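Local structure of Hth-type dhaklm operon transcriptional activator DHAS (Lactococcus lactis, 2IU5) at residues 33-36 / 37-40; 141-144 / 145-149; 154-157 / 158-162. The protein activates transcription of the dhaKLM operon in complex with DhaQ when dihydroxyacetone is present, and binds an inverted repeat upstream of and partly overlapping its -35 promoter sequence. The protein carries 1 engineered substitution. All coordinates share one frame; numbering follows the deposited sequence.

Interaction 1 of 3, residues 33-36 / 37-40; sequences QISV and SDIM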
loop_
_atom_site.group_PDB
_atom_site.type_symbol
_atom_site.label_atom_id
_atom_site.label_comp_id
_atom_site.label_asym_id
_atom_site.label_seq_id
_atom_site.Cartn_x
_atom_site.Cartn_y
_atom_site.Cartn_z
ATOM N N GLN A 33 -12.461 11.157 -25.112
ATOM C CA GLN A 33 -12.688 11.253 -26.555
ATOM C C GLN A 33 -13.357 10.008 -27.122
ATOM O O GLN A 33 -13.488 9.861 -28.349
ATOM C CB GLN A 33 -11.375 11.584 -27.289
ATOM C CG GLN A 33 -10.882 13.004 -26.938
ATOM C CD GLN A 33 -9.494 13.386 -27.411
ATOM O OE1 GLN A 33 -8.530 12.624 -27.263
ATOM N NE2 GLN A 33 -9.377 14.585 -27.984
ATOM N N ILE A 34 -13.783 9.104 -26.240
ATOM C CA ILE A 34 -14.584 7.959 -26.631
ATOM C C ILE A 34 -16.063 8.203 -26.347
ATOM O O ILE A 34 -16.470 8.223 -25.190
ATOM C CB ILE A 34 -14.120 6.682 -25.874
ATOM C CG1 ILE A 34 -12.671 6.361 -26.224
ATOM C CG2 ILE A 34 -15.015 5.500 -26.225
ATOM C CD1 ILE A 34 -12.058 5.493 -25.145
ATOM N N SER A 35 -16.868 8.391 -27.388
ATOM C CA SER A 35 -18.295 8.647 -27.154
ATOM C C SER A 35 -19.074 7.345 -27.124
ATOM O O SER A 35 -18.577 6.303 -27.542
ATOM C CB SER A 35 -18.854 9.490 -28.301
ATOM O OG SER A 35 -18.709 8.759 -29.509
ATOM N N VAL A 36 -20.314 7.386 -26.630
ATOM C CA VAL A 36 -21.195 6.234 -26.756
ATOM C C VAL A 36 -21.358 5.806 -28.214
ATOM O O VAL A 36 -21.366 4.619 -28.538
ATOM C CB VAL A 36 -22.550 6.496 -26.107
ATOM C CG1 VAL A 36 -23.541 5.395 -26.473
ATOM C CG2 VAL A 36 -22.381 6.560 -24.593
ATOM N N SER A 37 -21.489 6.779 -29.110
ATOM C CA SER A 37 -21.528 6.444 -30.530
ATOM C C SER A 37 -20.307 5.607 -30.935
ATOM O O SER A 37 -20.465 4.607 -31.637
ATOM C CB SER A 37 -21.612 7.725 -31.342
ATOM O OG SER A 37 -22.791 8.428 -30.979
ATOM N N ASP A 38 -19.105 6.009 -30.501
ATOM C CA ASP A 38 -17.881 5.278 -30.856
ATOM C C ASP A 38 -17.939 3.847 -30.312
ATOM O O ASP A 38 -17.618 2.884 -31.022
ATOM C CB ASP A 38 -16.620 5.946 -30.282
ATOM C CG ASP A 38 -16.315 7.293 -30.888
ATOM O OD1 ASP A 38 -16.688 7.518 -32.068
ATOM O OD2 ASP A 38 -15.688 8.136 -30.184
ATOM N N ILE A 39 -18.352 3.713 -29.055
ATOM C CA ILE A 39 -18.417 2.393 -28.413
ATOM C C ILE A 39 -19.316 1.463 -29.202
ATOM O O ILE A 39 -18.970 0.309 -29.468
ATOM C CB ILE A 39 -18.909 2.515 -26.967
ATOM C CG1 ILE A 39 -17.826 3.210 -26.145
ATOM C CG2 ILE A 39 -19.163 1.129 -26.341
ATOM C CD1 ILE A 39 -18.349 3.719 -24.778
ATOM N N MET A 40 -20.483 1.970 -29.580
ATOM C CA MET A 40 -21.471 1.133 -30.246
ATOM C C MET A 40 -21.143 0.845 -31.709
ATOM O O MET A 40 -21.450 -0.235 -32.213
ATOM C CB MET A 40 -22.892 1.695 -30.068
ATOM C CG MET A 40 -23.279 1.813 -28.574
ATOM S SD MET A 40 -23.192 0.250 -27.673
ATOM C CE MET A 40 -24.663 -0.562 -28.283
#
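Ser35 and Asp38 face each other across the first turn of helix 36-43 and exchange side chain for backbone in both directions, a capping box with Ser35 as the N-cap. The hydroxyl OG of Ser35 takes the amide hydrogen of Asp38 N at 3.0 Å. To get there OG sits between the backbone N and the carbonyl carbon (chi1 61°), which turns it over the start of the helix. In return the carboxylate of Asp38 swings back along the chain, and its OD2 accepts from Ser35 N at 3.0 Å. That bond is almost straight at the hydrogen, 175°, but the N-H comes from above the carboxylate plane, 43° out of it. Two amides at the helix start are thus satisfied, and the positive end of the helix dipole probably favours the charged carboxylate. Behind the box the regular helix begins, with Ile39 N bonded to Ser35 O and Met40 N to Val36 O.

The apolar side chains take other directions. Ile34 and Ile39 cross at about a right angle, CG2 of Ile34 meeting CG1 of Ile39 at 3.6 Å. Val36 and Met40 run side by side and point the same way, with CG1 of Val36 4.2 Å from CG of Met40.

Helix 36-43 opens the predicted helix-turn-helix of this TetR-family DNA-binding domain. Ile39 packs on Ile18 and Phe22 of helix 13-28 and on Leu60 of helix 57-73, while Ser37 OG bonds Arg47 and Ile34 O bonds Gln57, the latter tying the loop to helix 57-73.

Interaction 2 of 3, residues 141-144 / 145-149; sequences EKSF and ICRYN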
loop_
_atom_site.group_PDB
_atom_site.type_symbol
_atom_site.label_atom_id
_atom_site.label_comp_id
_atom_site.label_asym_id
_atom_site.label_seq_id
_atom_site.Cartn_x
_atom_site.Cartn_y
_atom_site.Cartn_z
ATOM N N GLU A 141 -5.038 -12.665 13.131
ATOM C CA GLU A 141 -3.898 -13.024 12.290
ATOM C C GLU A 141 -4.273 -13.154 10.822
ATOM O O GLU A 141 -3.558 -12.671 9.940
ATOM C CB GLU A 141 -3.262 -14.309 12.815
ATOM C CG GLU A 141 -2.462 -14.065 14.087
ATOM C CD GLU A 141 -2.021 -15.339 14.783
ATOM O OE1 GLU A 141 -2.687 -16.389 14.634
ATOM O OE2 GLU A 141 -0.994 -15.293 15.494
ATOM N N LYS A 142 -5.395 -13.804 10.535
ATOM C CA LYS A 142 -5.904 -13.846 9.163
ATOM C C LYS A 142 -6.187 -12.457 8.583
ATOM O O LYS A 142 -5.844 -12.165 7.428
ATOM C CB LYS A 142 -7.224 -14.639 9.119
ATOM C CG LYS A 142 -7.053 -16.141 9.127
ATOM C CD LYS A 142 -8.413 -16.817 8.949
ATOM C CE LYS A 142 -9.043 -17.101 10.289
ATOM N NZ LYS A 142 -10.215 -18.042 10.238
ATOM N N SER A 143 -6.816 -11.584 9.373
ATOM C CA SER A 143 -7.062 -10.221 8.915
ATOM C C SER A 143 -5.722 -9.563 8.619
ATOM O O SER A 143 -5.568 -8.913 7.607
ATOM C CB SER A 143 -7.813 -9.378 9.947
ATOM O OG SER A 143 -7.831 -8.024 9.499
ATOM N N PHE A 144 -4.762 -9.737 9.512
ATOM C CA PHE A 144 -3.492 -9.046 9.316
ATOM C C PHE A 144 -2.784 -9.533 8.064
ATOM O O PHE A 144 -2.313 -8.726 7.256
ATOM C CB PHE A 144 -2.580 -9.235 10.517
ATOM C CG PHE A 144 -1.327 -8.413 10.450
ATOM C CD1 PHE A 144 -1.319 -7.099 10.891
ATOM C CD2 PHE A 144 -0.164 -8.960 9.942
ATOM C CE1 PHE A 144 -0.162 -6.336 10.830
ATOM C CE2 PHE A 144 1.004 -8.193 9.881
ATOM C CZ PHE A 144 0.989 -6.890 10.327
ATOM N N ILE A 145 -2.698 -10.847 7.887
ATOM C CA ILE A 145 -1.997 -11.387 6.714
ATOM C C ILE A 145 -2.663 -10.878 5.428
ATOM O O ILE A 145 -2.002 -10.524 4.429
ATOM C CB ILE A 145 -1.924 -12.935 6.751
ATOM C CG1 ILE A 145 -1.157 -13.435 5.522
ATOM C CG2 ILE A 145 -3.300 -13.521 6.699
ATOM C CD1 ILE A 145 -0.510 -14.783 5.758
ATOM N N CYS A 146 -3.992 -10.831 5.432
ATOM C CA CYS A 146 -4.693 -10.344 4.246
ATOM C C CYS A 146 -4.425 -8.868 3.978
ATOM O O CYS A 146 -4.130 -8.477 2.848
ATOM C CB CYS A 146 -6.200 -10.566 4.402
ATOM S SG CYS A 146 -6.639 -12.332 4.337
ATOM N N ARG A 147 -4.530 -8.041 5.012
ATOM C CA ARG A 147 -4.366 -6.616 4.814
ATOM C C ARG A 147 -2.919 -6.279 4.446
ATOM O O ARG A 147 -2.661 -5.421 3.594
ATOM C CB ARG A 147 -4.817 -5.856 6.038
ATOM C CG ARG A 147 -6.337 -5.888 6.133
ATOM C CD ARG A 147 -6.780 -5.014 7.295
ATOM N NE ARG A 147 -6.323 -5.592 8.544
ATOM C CZ ARG A 147 -5.425 -5.030 9.345
ATOM N NH1 ARG A 147 -4.889 -3.864 9.012
ATOM N NH2 ARG A 147 -5.069 -5.634 10.469
ATOM N N TYR A 148 -2.000 -6.975 5.094
ATOM C CA TYR A 148 -0.567 -6.756 4.839
ATOM C C TYR A 148 -0.243 -7.049 3.386
ATOM O O TYR A 148 0.318 -6.208 2.675
ATOM C CB TYR A 148 0.240 -7.683 5.742
ATOM C CG TYR A 148 1.762 -7.526 5.777
ATOM C CD1 TYR A 148 2.372 -6.750 6.754
ATOM C CD2 TYR A 148 2.559 -8.170 4.844
ATOM C CE1 TYR A 148 3.750 -6.615 6.791
ATOM C CE2 TYR A 148 3.950 -8.050 4.858
ATOM C CZ TYR A 148 4.524 -7.269 5.844
ATOM O OH TYR A 148 5.896 -7.124 5.895
ATOM N N ASN A 149 -0.580 -8.249 2.931
ATOM C CA ASN A 149 -0.296 -8.627 1.559
ATOM C C ASN A 149 -1.109 -7.894 0.500
ATOM O O ASN A 149 -0.581 -7.589 -0.573
ATOM C CB ASN A 149 -0.352 -10.147 1.441
ATOM C CG ASN A 149 0.818 -10.777 2.142
ATOM O OD1 ASN A 149 1.915 -10.773 1.598
ATOM N ND2 ASN A 149 0.605 -11.307 3.339
#
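Arg147 folds back over one turn of helix 139-163 to give its NE hydrogen to Ser143 OG, at 3.0 Å and nearly straight. The hydroxyl lies at the edge of the guanidinium, close to its plane. A bend at chi3 (-66°) turns the arginine chain back toward Ser143, and the link runs alongside the backbone bond from Arg147 N to Ser143 O, so this pair of residues is joined twice. A second doubled link follows: Asn149 ND2 reaches Ile145 O at 2.9 Å, and Asn149 N binds the same oxygen from the opposite face of the carbonyl plane. Ile145 O thus accepts two hydrogens, while ND2 also bonds Gln181 OE1 of helix 171-183, which helps to fix the side-chain amide.

Further out come the aromatic groups. The planes of the Phe144 ring and the Arg147 guanidinium are 83° apart, and CD1 of Phe144 comes to 4.0 Å from NH2 of Arg147. Phe144 and Tyr148 lie one turn apart with ring centroids separated by 5.7 Å and planes inclined at 36°, an oblique pair; the closest touch is CE2 of Phe144 to CD1 of Tyr148 at 3.7 Å.

This is the start of a helix used for dimerization. Tyr148 OH bonds Asn149 OD1 of the second subunit, and the reciprocal bond is made by the partner tyrosine, while Arg147 packs on Ile156 of that subunit. Within the chain, Cys146 rests on Leu122 and Ile126 of helix 110-132, and Ile145 touches Gln181 of helix 171-183.

Interaction 3 of 3, residues 154-157 / 158-162; sequences CAIT and RESII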
loop_
_atom_site.group_PDB
_atom_site.type_symbol
_atom_site.label_atom_id
_atom_site.label_comp_id
_atom_site.label_asym_id
_atom_site.label_seq_id
_atom_site.Cartn_x
_atom_site.Cartn_y
_atom_site.Cartn_z
ATOM N N CYS A 154 -1.142 -4.355 -3.947
ATOM C CA CYS A 154 -1.805 -3.190 -4.513
ATOM C C CYS A 154 -0.765 -2.149 -4.925
ATOM O O CYS A 154 -0.814 -1.587 -6.027
ATOM C CB CYS A 154 -2.774 -2.612 -3.478
ATOM S SG CYS A 154 -3.668 -1.158 -4.042
ATOM N N ALA A 155 0.189 -1.885 -4.036
ATOM C CA ALA A 155 1.190 -0.850 -4.278
ATOM C C ALA A 155 2.104 -1.215 -5.447
ATOM O O ALA A 155 2.416 -0.380 -6.298
ATOM C CB ALA A 155 2.027 -0.629 -3.020
ATOM N N ILE A 156 2.530 -2.471 -5.476
ATOM C CA ILE A 156 3.468 -2.943 -6.484
ATOM C C ILE A 156 2.786 -2.936 -7.851
ATOM O O ILE A 156 3.376 -2.489 -8.838
ATOM C CB ILE A 156 3.944 -4.361 -6.161
ATOM C CG1 ILE A 156 4.871 -4.342 -4.939
ATOM C CG2 ILE A 156 4.601 -4.980 -7.381
ATOM C CD1 ILE A 156 6.182 -3.691 -5.198
ATOM N N THR A 157 1.554 -3.417 -7.913
ATOM C CA THR A 157 0.881 -3.521 -9.213
ATOM C C THR A 157 0.432 -2.160 -9.722
ATOM O O THR A 157 0.555 -1.874 -10.912
ATOM C CB THR A 157 -0.289 -4.525 -9.197
ATOM O OG1 THR A 157 -1.263 -4.105 -8.233
ATOM C CG2 THR A 157 0.213 -5.915 -8.883
ATOM N N ARG A 158 -0.077 -1.298 -8.841
ATOM C CA ARG A 158 -0.333 0.083 -9.248
ATOM C C ARG A 158 0.904 0.749 -9.842
ATOM O O ARG A 158 0.835 1.364 -10.907
ATOM C CB ARG A 158 -0.852 0.932 -8.080
ATOM C CG ARG A 158 -1.019 2.411 -8.466
ATOM C CD ARG A 158 -1.578 3.256 -7.313
ATOM N NE ARG A 158 -1.586 4.692 -7.593
ATOM C CZ ARG A 158 -0.533 5.498 -7.479
ATOM N NH1 ARG A 158 0.648 5.029 -7.087
ATOM N NH2 ARG A 158 -0.664 6.792 -7.761
ATOM N N GLU A 159 2.039 0.640 -9.170
ATOM C CA GLU A 159 3.256 1.273 -9.682
ATOM C C GLU A 159 3.649 0.690 -11.034
ATOM O O GLU A 159 4.024 1.428 -11.941
ATOM C CB GLU A 159 4.407 1.139 -8.688
ATOM C CG GLU A 159 5.713 1.701 -9.216
ATOM C CD GLU A 159 6.859 1.498 -8.239
ATOM O OE1 GLU A 159 6.821 0.492 -7.492
ATOM O OE2 GLU A 159 7.783 2.341 -8.225
ATOM N N SER A 160 3.564 -0.625 -11.178
ATOM C CA SER A 160 3.945 -1.272 -12.434
ATOM C C SER A 160 3.022 -0.811 -13.567
ATOM O O SER A 160 3.467 -0.542 -14.687
ATOM C CB SER A 160 3.793 -2.770 -12.263
ATOM O OG SER A 160 4.796 -3.214 -11.371
ATOM N N ILE A 161 1.738 -0.715 -13.275
ATOM C CA ILE A 161 0.782 -0.247 -14.280
ATOM C C ILE A 161 1.145 1.168 -14.709
ATOM O O ILE A 161 1.254 1.468 -15.897
ATOM C CB ILE A 161 -0.643 -0.275 -13.718
ATOM C CG1 ILE A 161 -1.116 -1.728 -13.683
ATOM C CG2 ILE A 161 -1.587 0.523 -14.611
ATOM C CD1 ILE A 161 -2.333 -1.979 -12.846
ATOM N N ILE A 162 1.332 2.045 -13.735
ATOM C CA ILE A 162 1.588 3.440 -14.053
ATOM C C ILE A 162 2.889 3.602 -14.847
ATOM O O ILE A 162 2.967 4.459 -15.750
ATOM C CB ILE A 162 1.572 4.305 -12.769
ATOM C CG1 ILE A 162 0.157 4.336 -12.197
ATOM C CG2 ILE A 162 2.114 5.712 -13.017
ATOM C CD1 ILE A 162 0.035 5.084 -10.883
HETATM O O HOH W 1 1.671 2.438 -5.836
HETATM O O HOH W 2 5.557 0.054 -5.291
HETATM O O HOH W 3 6.394 -2.350 -8.969
#
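The later turns of helix 139-163, part of the C-terminal region of this TetR-family regulator, carry this contact, where Ser160 reaches back one turn to Ile156. Ser160 OG, anti to its own carbonyl carbon (chi1 -70°), donates to Ile156 O at 3.0 Å, and Ser160 N reaches the same oxygen from the opposite face of the carbonyl plane. A water adds a third donor to Ile156 O and also donates to Glu159 OE1, so the carboxylate is linked to the helix backbone through solvent. Another water gives Glu159 OE1 a short bond of 2.6 Å and a weak one to Ala155 O.

Arg158 is joined to that same carbonyl by its own bridge. Its chain is extended from CG to NE, and NH1 donates to a water at 3.1 Å, lying in the guanidinium plane, which passes a hydrogen on to Ala155 O. Over one face of the guanidinium sits CD1 of Ile162, 3.5 Å above its centre. On another side of the helix, CG1 of Ile161 comes within 3.2 Å of Thr157 O.

Cys154 and Thr157 pack on Trp118 of helix 110-132, and Ile161 leans on Tyr100 and Phe104 of helix 97-106. At the dimer interface Ile156 touches Phe144 of the second subunit, and Ala155 meets Ala151 of that subunit.

From the N terminus, interaction 1 comes first, at the turn into helix 36-43 of the DNA-binding domain, where it ties the preceding loop to the helix start. Interactions 2 and 3 follow in series on helix 139-163. Each joins adjoining segments, so none closes a long loop, and none nests in or crosses another. Interaction 1 lies about 41 Å from interaction 2, on the opposite side of the chain's centre, and about 28 Å from interaction 3, centre to centre. The latter two are 19 Å apart between centres and share their helix, and the two contacts meet across the dimer interface, each touching the second subunit.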